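Local coordinates for Alpha/beta hydrolase fold protein (Chitinophaga pinensis, PDB 4PW0) that is probably a hydrolase of the alpha/beta fold, with an apparent Ser-His-Asp triad and an unidentified substrate, at residues A[166-171]-A[231-236]; A[258-261]-A[266-269]; A[160-165]-A[179-184]. One frame throughout, in Å; residues are numbered along the deposited sequence. Where two conformers were deposited one is given.

Contact 1 (A[166-171]-A[231-236]); sequences FFEQSE and GSNDEM
E168 and N233 join two loops at the surface through a polar side-chain contact. One loop links helix 158-166 to helix 171-184. The other follows strand 226-231 at the C-terminal ends of the parallel strands, the part of an alpha/beta hydrolase that commonly carries the catalytic acid. The direct link is one hydrogen bond, from N233 ND2 to E168 OE1 at 3.1 Å, with an N-H...O angle of 161°. The acceptor lies in the amide plane of N233. The donor, in turn, comes from above the carboxylate plane. The two planes are turned 51° against each other. The first torsion of N233 carries CG opposite the backbone N (chi1 -177°), which sends the amide across to the glutamate. The E168 chain bends at chi2, and the two side chains meet nearly perpendicular.

Both carboxylate oxygens are engaged. E168 OE1 also accepts a bond from water 1 at 2.7 Å. The same water lies 2.7 Å from S232 OG. A second, indirect link between the loops is thus made. E168 OE2 takes the backbone N of Q169 at 2.8 Å on its anti lone pair, which helps to fix the rotation of the carboxylate. Next to N233, D234 turns away from the other loop. Its OD2 is bonded to H262 ND1, consistent with D234 being the acid of a Ser-His-Asp triad with S110. The contact therefore borders the probable active site without forming it.

Around it, F167 packs on helices 264-267 and 171-184, while S170 caps the start of helix 171-184. E235 forms a salt bridge to R152 of helix 146-154. Just after strand 226-231, S232 packs on F246 of the second subunit.

Contact 2 (A[258-261]-A[266-269]); sequences PDAA and YQYP
Q267 and Y268 reach back from the end of helix 264-267 to bond backbone carbonyls of the loop 258-261. This loop leaves the last strand of the sheet and leads to the probable catalytic histidine of the hydrolase fold. Y268 OH donates to P258 O at 2.7 Å. That oxygen sits at the ring edge, near its plane. The same hydroxyl is also bonded to H172 NE2. A weak bond from Q267 NE2 reaches Y268 OH at 3.1 Å.

The amide of Q267 is used at both ends. Q267 NE2 donates to D259 O at 2.8 Å with an N-H...O angle of 159°. The acceptor lies close to the amide plane, but the donor stands above the plane of the carbonyl. Q267 OE1 is bonded to S173 OG and accepts from water 2 at 2.9 Å. That water in turn accepts from A261 N at 2.9 Å, so it carries the amide's reach one residue further along the loop. The side chain leaves with CG trans to the backbone N (chi1 -175°) and stays extended beyond it. This brings the amide close to A260 CB, which lies 3.5 Å from Q267 OE1. An alanine in place of Q267 would probably leave D259 O without this donor, S173 OG without its partner and water 2 without one of its acceptors.

Apolar atoms fill in around these bonds. P258 CD lies 4.0 Å from Y268 CE2, and A260 CB meets Y268 CE2 at 4.1 Å. Q267 CG lies over one face of the Y268 ring, offset toward the rim.

Helix 171-184 flanks the site through H172 and K176. Strand 252-257 runs in at P258, and Y268 is the N-cap of helix 269-282.

Contact 3 (A[160-165]-A[179-184]); sequences ERFLFI and ATLGRL
The F162 ring has L181 CD2 over one face and T180 CG2 at its edge, in plane. L184 CD1 approaches obliquely. This is an apolar contact between helices 158-166 and 171-184. Both belong to the helical region inserted between strands 127-133 and 226-231, where many alpha/beta hydrolases carry a cap over the active site. The two short segments are far from antiparallel, with 119° between their directions. Their axes stay 11.4 Å apart at closest approach, and F162 bridges much of that distance. Its CG is anti to the backbone N (chi1 -174°), and the ring projects from its helix to the neighbouring one.

The contact over the face is a CH-pi interaction. L181 CD2 stands 3.7 Å from the centroid of the F162 ring and 16° off the ring normal. The leucine and the phenylalanine run past one another from opposite ends. At the edge, T180 CG2 lies 3.7 Å from F162 CZ, and these two side chains are roughly perpendicular. The threonine turns its methyl to the ring, while its OG1 is bonded to the backbone O of K176. The polar and apolar branches of T180 thus serve separate partners.

One more flat group lies on the second helix. The guanidinium of R183 has T180 CA over one face. R183 NH2 forms a salt bridge with D53, tying this helix to another part of the fold. E160 of the first helix forms a salt bridge to R174 of the partner helix, so a charged pair joins the same two helices. L181 CG also joins the packing, 3.7 Å from both CD2 and CE2 of F162.

The centres of contacts 1 and 2 are about 8 Å apart, and each lies about 12 Å from that of contact 3. Contacts 1 and 2 share probable hydrogen bonds: S170 OG to D259 OD2 at 2.6 Å, and N233 N to A260 O at 2.9 Å. F167 joins contact 1 to contact 3, with its CE1 3.6 Å from F162 CE2. R183 NH2 lies 2.9 Å from Y266 O, a probable hydrogen bond between contacts 3 and 2. The loops of contacts 1 and 2 carry or flank D234 and H262, the probable triad partners of S110. Contact 3 belongs to the helical insertion beside them.

Contact 1 (A[166-171]-A[231-236])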
loop_
_atom_site.group_PDB
_atom_site.type_symbol
_atom_site.label_atom_id
_atom_site.label_comp_id
_atom_site.label_asym_id
_atom_site.label_seq_id
_atom_site.Cartn_x
_atom_site.Cartn_y
_atom_site.Cartn_z
ATOM N N PHE A 166 -10.711 11.006 -14.019
ATOM C CA PHE A 166 -9.638 10.134 -13.552
ATOM C C PHE A 166 -8.543 10.769 -12.713
ATOM O O PHE A 166 -7.766 10.065 -12.048
ATOM C CB PHE A 166 -8.992 9.346 -14.700
ATOM C CG PHE A 166 -9.907 8.329 -15.322
ATOM C CD1 PHE A 166 -10.324 7.213 -14.638
ATOM C CD2 PHE A 166 -10.329 8.470 -16.645
ATOM C CE1 PHE A 166 -11.117 6.271 -15.229
ATOM C CE2 PHE A 166 -11.139 7.554 -17.220
ATOM C CZ PHE A 166 -11.547 6.423 -16.521
ATOM N N PHE A 167 -8.421 12.097 -12.740
ATOM C CA PHE A 167 -7.249 12.771 -12.157
ATOM C C PHE A 167 -7.614 13.869 -11.144
ATOM O O PHE A 167 -8.751 14.334 -11.148
ATOM C CB PHE A 167 -6.286 13.272 -13.274
ATOM C CG PHE A 167 -5.654 12.115 -13.999
ATOM C CD1 PHE A 167 -6.317 11.480 -15.048
ATOM C CD2 PHE A 167 -4.475 11.592 -13.529
ATOM C CE1 PHE A 167 -5.799 10.326 -15.575
ATOM C CE2 PHE A 167 -3.959 10.431 -14.082
ATOM C CZ PHE A 167 -4.636 9.819 -15.099
ATOM N N GLU A 168 -6.636 14.234 -10.328
ATOM C CA GLU A 168 -6.768 15.339 -9.401
ATOM C C GLU A 168 -6.567 16.662 -10.119
ATOM O O GLU A 168 -6.279 16.700 -11.324
ATOM C CB GLU A 168 -5.818 15.157 -8.209
ATOM C CG GLU A 168 -6.502 14.756 -6.910
ATOM C CD GLU A 168 -7.332 15.844 -6.233
ATOM O OE1 GLU A 168 -7.843 15.624 -5.097
ATOM O OE2 GLU A 168 -7.458 16.974 -6.793
ATOM N N GLN A 169 -6.695 17.744 -9.370
ATOM C CA GLN A 169 -6.717 19.073 -9.959
ATOM C C GLN A 169 -5.335 19.688 -10.181
ATOM O O GLN A 169 -5.188 20.646 -10.975
ATOM C CB GLN A 169 -7.599 19.989 -9.103
ATOM C CG GLN A 169 -9.063 19.574 -9.129
ATOM C CD GLN A 169 -9.966 20.477 -8.327
ATOM O OE1 GLN A 169 -9.519 21.194 -7.442
ATOM N NE2 GLN A 169 -11.258 20.450 -8.641
ATOM N N SER A 170 -4.308 19.191 -9.510
ATOM C CA SER A 170 -2.995 19.711 -9.572
ATOM C C SER A 170 -2.344 19.534 -10.939
ATOM O O SER A 170 -2.699 18.622 -11.701
ATOM C CB SER A 170 -2.105 19.053 -8.528
ATOM O OG SER A 170 -1.933 17.697 -8.853
ATOM N N GLU A 171 -1.368 20.390 -11.241
ATOM C CA GLU A 171 -0.560 20.194 -12.435
ATOM C C GLU A 171 0.145 18.838 -12.387
ATOM O O GLU A 171 0.261 18.148 -13.401
ATOM C CB GLU A 171 0.459 21.338 -12.598
ATOM C CG GLU A 171 1.273 21.225 -13.862
ATOM C CD GLU A 171 2.341 22.293 -14.000
ATOM O OE1 GLU A 171 2.270 23.325 -13.270
ATOM O OE2 GLU A 171 3.258 22.083 -14.832
ATOM N N GLY A 231 -6.739 6.156 -5.117
ATOM C CA GLY A 231 -6.048 7.412 -4.963
ATOM C C GLY A 231 -6.537 8.200 -3.746
ATOM O O GLY A 231 -7.522 7.833 -3.127
ATOM N N SER A 232 -5.879 9.322 -3.467
ATOM C CA SER A 232 -6.227 10.143 -2.329
ATOM C C SER A 232 -7.626 10.732 -2.398
ATOM O O SER A 232 -8.239 10.977 -1.346
ATOM C CB SER A 232 -5.194 11.259 -2.169
ATOM O OG SER A 232 -5.058 12.053 -3.352
ATOM N N ASN A 233 -8.171 10.981 -3.589
ATOM C CA ASN A 233 -9.504 11.572 -3.719
ATOM C C ASN A 233 -10.236 11.124 -4.975
ATOM O O ASN A 233 -10.274 11.816 -5.985
ATOM C CB ASN A 233 -9.436 13.085 -3.656
ATOM C CG ASN A 233 -10.781 13.710 -3.721
ATOM O OD1 ASN A 233 -11.824 13.124 -3.377
ATOM N ND2 ASN A 233 -10.764 14.963 -4.219
ATOM N N ASP A 234 -10.851 9.945 -4.888
ATOM C CA ASP A 234 -11.693 9.410 -5.950
ATOM C C ASP A 234 -13.110 9.986 -5.710
ATOM O O ASP A 234 -13.816 9.587 -4.794
ATOM C CB ASP A 234 -11.702 7.884 -5.940
ATOM C CG ASP A 234 -12.582 7.283 -6.990
ATOM O OD1 ASP A 234 -13.495 7.949 -7.490
ATOM O OD2 ASP A 234 -12.359 6.068 -7.320
ATOM N N GLU A 235 -13.467 10.991 -6.517
ATOM C CA GLU A 235 -14.781 11.651 -6.433
ATOM C C GLU A 235 -15.967 10.727 -6.726
ATOM O O GLU A 235 -17.076 10.906 -6.196
ATOM C CB GLU A 235 -14.838 12.853 -7.418
ATOM C CG GLU A 235 -16.149 13.629 -7.356
ATOM C CD GLU A 235 -16.223 14.961 -8.110
ATOM O OE1 GLU A 235 -15.432 15.246 -9.042
ATOM O OE2 GLU A 235 -17.146 15.746 -7.738
HETATM N N MSE A 236 -15.762 9.772 -7.637
HETATM C CA MSE A 236 -16.821 8.875 -8.057
HETATM C C MSE A 236 -17.186 7.873 -6.969
HETATM O O MSE A 236 -18.358 7.560 -6.776
HETATM C CB MSE A 236 -16.332 8.147 -9.329
HETATM C CG MSE A 236 -17.361 7.177 -9.886
HETATM SE SE MSE A 236 -16.649 6.149 -11.388
HETATM C CE MSE A 236 -16.308 7.627 -12.590
HETATM O O HOH W 1 -6.263 14.457 -3.216
#

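Contact 2 (A[258-261]-A[266-269])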
loop_
_atom_site.group_PDB
_atom_site.type_symbol
_atom_site.label_atom_id
_atom_site.label_comp_id
_atom_site.label_asym_id
_atom_site.label_seq_id
_atom_site.Cartn_x
_atom_site.Cartn_y
_atom_site.Cartn_z
ATOM N N PRO A 258 -0.752 9.020 -3.625
ATOM C CA PRO A 258 -0.886 10.458 -3.290
ATOM C C PRO A 258 -1.338 11.324 -4.438
ATOM O O PRO A 258 -0.984 11.093 -5.616
ATOM C CB PRO A 258 0.538 10.828 -2.886
ATOM C CG PRO A 258 1.424 9.842 -3.608
ATOM C CD PRO A 258 0.635 8.549 -3.572
ATOM N N ASP A 259 -2.084 12.367 -4.083
ATOM C CA ASP A 259 -2.502 13.416 -5.040
ATOM C C ASP A 259 -3.059 12.802 -6.313
ATOM O O ASP A 259 -2.694 13.206 -7.429
ATOM C CB ASP A 259 -1.389 14.407 -5.343
ATOM C CG ASP A 259 -1.907 15.648 -6.081
ATOM O OD1 ASP A 259 -3.058 16.040 -5.837
ATOM O OD2 ASP A 259 -1.092 16.150 -6.873
ATOM N N ALA A 260 -3.990 11.867 -6.123
ATOM C CA ALA A 260 -4.530 11.071 -7.201
ATOM C C ALA A 260 -6.017 10.869 -7.004
ATOM O O ALA A 260 -6.568 11.202 -5.947
ATOM C CB ALA A 260 -3.778 9.760 -7.280
ATOM N N ALA A 261 -6.679 10.329 -8.029
ATOM C CA ALA A 261 -8.131 10.267 -8.001
ATOM C C ALA A 261 -8.579 8.917 -8.518
ATOM O O ALA A 261 -7.919 7.898 -8.269
ATOM C CB ALA A 261 -8.710 11.439 -8.814
ATOM N N TYR A 266 -3.481 4.620 -13.281
ATOM C CA TYR A 266 -2.983 5.328 -14.461
ATOM C C TYR A 266 -1.976 6.371 -14.064
ATOM O O TYR A 266 -1.034 6.675 -14.820
ATOM C CB TYR A 266 -4.104 6.034 -15.159
ATOM C CG TYR A 266 -5.149 5.246 -15.883
ATOM C CD1 TYR A 266 -4.802 4.199 -16.734
ATOM C CD2 TYR A 266 -6.448 5.685 -15.903
ATOM C CE1 TYR A 266 -5.766 3.594 -17.529
ATOM C CE2 TYR A 266 -7.427 5.073 -16.662
ATOM C CZ TYR A 266 -7.066 4.025 -17.504
ATOM O OH TYR A 266 -8.057 3.454 -18.292
ATOM N N GLN A 267 -2.161 6.966 -12.881
ATOM C CA GLN A 267 -1.234 7.996 -12.418
ATOM C C GLN A 267 0.113 7.428 -12.048
ATOM O O GLN A 267 1.153 8.076 -12.293
ATOM C CB GLN A 267 -1.845 8.785 -11.270
ATOM C CG GLN A 267 -0.957 9.950 -10.840
ATOM C CD GLN A 267 -1.740 11.032 -10.105
ATOM O OE1 GLN A 267 -2.911 11.259 -10.362
ATOM N NE2 GLN A 267 -1.079 11.690 -9.183
ATOM N N TYR A 268 0.133 6.222 -11.447
ATOM C CA TYR A 268 1.350 5.588 -10.986
ATOM C C TYR A 268 1.390 4.120 -11.462
ATOM O O TYR A 268 1.333 3.186 -10.672
ATOM C CB TYR A 268 1.446 5.621 -9.463
ATOM C CG TYR A 268 1.388 7.030 -8.876
ATOM C CD1 TYR A 268 2.436 7.921 -9.025
ATOM C CD2 TYR A 268 0.282 7.441 -8.166
ATOM C CE1 TYR A 268 2.348 9.198 -8.486
ATOM C CE2 TYR A 268 0.194 8.708 -7.593
ATOM C CZ TYR A 268 1.235 9.590 -7.733
ATOM O OH TYR A 268 1.188 10.873 -7.193
ATOM N N PRO A 269 1.485 3.918 -12.772
ATOM C CA PRO A 269 1.373 2.576 -13.301
ATOM C C PRO A 269 2.524 1.661 -12.901
ATOM O O PRO A 269 2.313 0.452 -12.709
ATOM C CB PRO A 269 1.325 2.806 -14.823
ATOM C CG PRO A 269 2.095 4.103 -15.035
ATOM C CD PRO A 269 1.637 4.934 -13.839
HETATM O O HOH W 2 -5.377 9.792 -10.544
#

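Contact 3 (A[160-165]-A[179-184])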
loop_
_atom_site.group_PDB
_atom_site.type_symbol
_atom_site.label_atom_id
_atom_site.label_comp_id
_atom_site.label_asym_id
_atom_site.label_seq_id
_atom_site.Cartn_x
_atom_site.Cartn_y
_atom_site.Cartn_z
ATOM N N GLU A 160 -10.492 17.004 -21.297
ATOM C CA GLU A 160 -11.020 17.488 -20.018
ATOM C C GLU A 160 -11.950 16.473 -19.369
ATOM O O GLU A 160 -11.897 16.373 -18.093
ATOM C CB GLU A 160 -11.749 18.831 -20.168
ATOM C CG GLU A 160 -10.795 20.014 -20.278
ATOM C CD GLU A 160 -9.958 20.239 -19.020
ATOM O OE1 GLU A 160 -10.538 20.265 -17.929
ATOM O OE2 GLU A 160 -8.765 20.402 -19.118
ATOM N N ARG A 161 -12.723 15.736 -20.134
ATOM C CA ARG A 161 -13.575 14.704 -19.575
ATOM C C ARG A 161 -12.703 13.631 -18.877
ATOM O O ARG A 161 -13.002 13.183 -17.752
ATOM C CB ARG A 161 -14.475 14.082 -20.645
ATOM C CG ARG A 161 -15.580 13.191 -20.118
ATOM C CD ARG A 161 -16.404 12.531 -21.219
ATOM N NE ARG A 161 -17.464 13.389 -21.816
ATOM C CZ ARG A 161 -18.360 12.951 -22.721
ATOM N NH1 ARG A 161 -18.466 11.665 -23.005
ATOM N NH2 ARG A 161 -19.272 13.768 -23.232
ATOM N N PHE A 162 -11.638 13.196 -19.563
ATOM C CA PHE A 162 -10.708 12.201 -19.028
ATOM C C PHE A 162 -10.038 12.698 -17.736
ATOM O O PHE A 162 -10.000 11.948 -16.744
ATOM C CB PHE A 162 -9.665 11.926 -20.106
ATOM C CG PHE A 162 -8.700 10.794 -19.764
ATOM C CD1 PHE A 162 -9.088 9.477 -19.846
ATOM C CD2 PHE A 162 -7.430 11.068 -19.382
ATOM C CE1 PHE A 162 -8.189 8.446 -19.566
ATOM C CE2 PHE A 162 -6.520 10.057 -19.121
ATOM C CZ PHE A 162 -6.901 8.748 -19.201
ATOM N N LEU A 163 -9.554 13.940 -17.710
ATOM C CA LEU A 163 -8.893 14.460 -16.516
ATOM C C LEU A 163 -9.907 14.636 -15.398
ATOM O O LEU A 163 -9.595 14.346 -14.213
ATOM C CB LEU A 163 -8.163 15.753 -16.791
ATOM C CG LEU A 163 -6.993 15.644 -17.800
ATOM C CD1 LEU A 163 -6.343 16.997 -17.976
ATOM C CD2 LEU A 163 -5.950 14.650 -17.366
ATOM N N PHE A 164 -11.121 15.043 -15.735
ATOM C CA PHE A 164 -12.185 15.220 -14.724
ATOM C C PHE A 164 -12.524 13.910 -14.036
ATOM O O PHE A 164 -12.713 13.868 -12.805
ATOM C CB PHE A 164 -13.433 15.876 -15.354
ATOM C CG PHE A 164 -14.622 15.959 -14.428
ATOM C CD1 PHE A 164 -14.679 16.973 -13.509
ATOM C CD2 PHE A 164 -15.628 15.059 -14.467
ATOM C CE1 PHE A 164 -15.743 17.025 -12.620
ATOM C CE2 PHE A 164 -16.721 15.132 -13.601
ATOM C CZ PHE A 164 -16.749 16.115 -12.681
ATOM N N ILE A 165 -12.691 12.849 -14.816
ATOM C CA ILE A 165 -13.062 11.578 -14.275
ATOM C C ILE A 165 -11.932 10.908 -13.526
ATOM O O ILE A 165 -12.209 10.185 -12.557
ATOM C CB ILE A 165 -13.623 10.653 -15.384
ATOM C CG1 ILE A 165 -14.973 11.193 -15.867
ATOM C CG2 ILE A 165 -13.727 9.209 -14.942
ATOM C CD1 ILE A 165 -16.156 11.106 -14.905
ATOM N N ALA A 179 0.069 12.087 -19.728
ATOM C CA ALA A 179 0.912 10.941 -20.040
ATOM C C ALA A 179 0.095 9.685 -20.299
ATOM O O ALA A 179 0.387 8.915 -21.220
ATOM C CB ALA A 179 1.941 10.695 -18.968
ATOM N N THR A 180 -0.964 9.473 -19.513
ATOM C CA THR A 180 -1.828 8.309 -19.725
ATOM C C THR A 180 -2.512 8.351 -21.087
ATOM O O THR A 180 -2.558 7.337 -21.794
ATOM C CB THR A 180 -2.875 8.207 -18.627
ATOM O OG1 THR A 180 -2.249 8.226 -17.334
ATOM C CG2 THR A 180 -3.672 6.936 -18.760
ATOM N N LEU A 181 -3.005 9.520 -21.477
ATOM C CA LEU A 181 -3.603 9.667 -22.816
ATOM C C LEU A 181 -2.638 9.260 -23.884
ATOM O O LEU A 181 -3.012 8.548 -24.823
ATOM C CB LEU A 181 -4.009 11.090 -23.048
ATOM C CG LEU A 181 -5.234 11.450 -22.327
ATOM C CD1 LEU A 181 -5.497 12.945 -22.511
ATOM C CD2 LEU A 181 -6.461 10.633 -22.794
ATOM N N GLY A 182 -1.365 9.640 -23.746
ATOM C CA GLY A 182 -0.399 9.238 -24.747
ATOM C C GLY A 182 -0.161 7.738 -24.731
ATOM O O GLY A 182 0.011 7.119 -25.772
ATOM N N ARG A 183 -0.113 7.111 -23.542
ATOM C CA ARG A 183 0.064 5.685 -23.483
ATOM C C ARG A 183 -1.104 4.979 -24.196
ATOM O O ARG A 183 -0.863 3.957 -24.842
ATOM C CB ARG A 183 0.220 5.194 -22.067
ATOM C CG ARG A 183 1.497 5.694 -21.399
ATOM C CD ARG A 183 1.997 4.899 -20.230
ATOM N NE ARG A 183 0.976 4.809 -19.193
ATOM C CZ ARG A 183 0.697 5.773 -18.313
ATOM N NH1 ARG A 183 1.356 6.922 -18.327
ATOM N NH2 ARG A 183 -0.305 5.572 -17.449
ATOM N N LEU A 184 -2.310 5.528 -24.135
ATOM C CA LEU A 184 -3.506 4.935 -24.789
ATOM C C LEU A 184 -3.460 5.082 -26.315
ATOM O O LEU A 184 -4.212 4.422 -27.033
ATOM C CB LEU A 184 -4.808 5.542 -24.274
ATOM C CG LEU A 184 -5.030 5.243 -22.777
ATOM C CD1 LEU A 184 -6.368 5.799 -22.361
ATOM C CD2 LEU A 184 -4.959 3.791 -22.401
#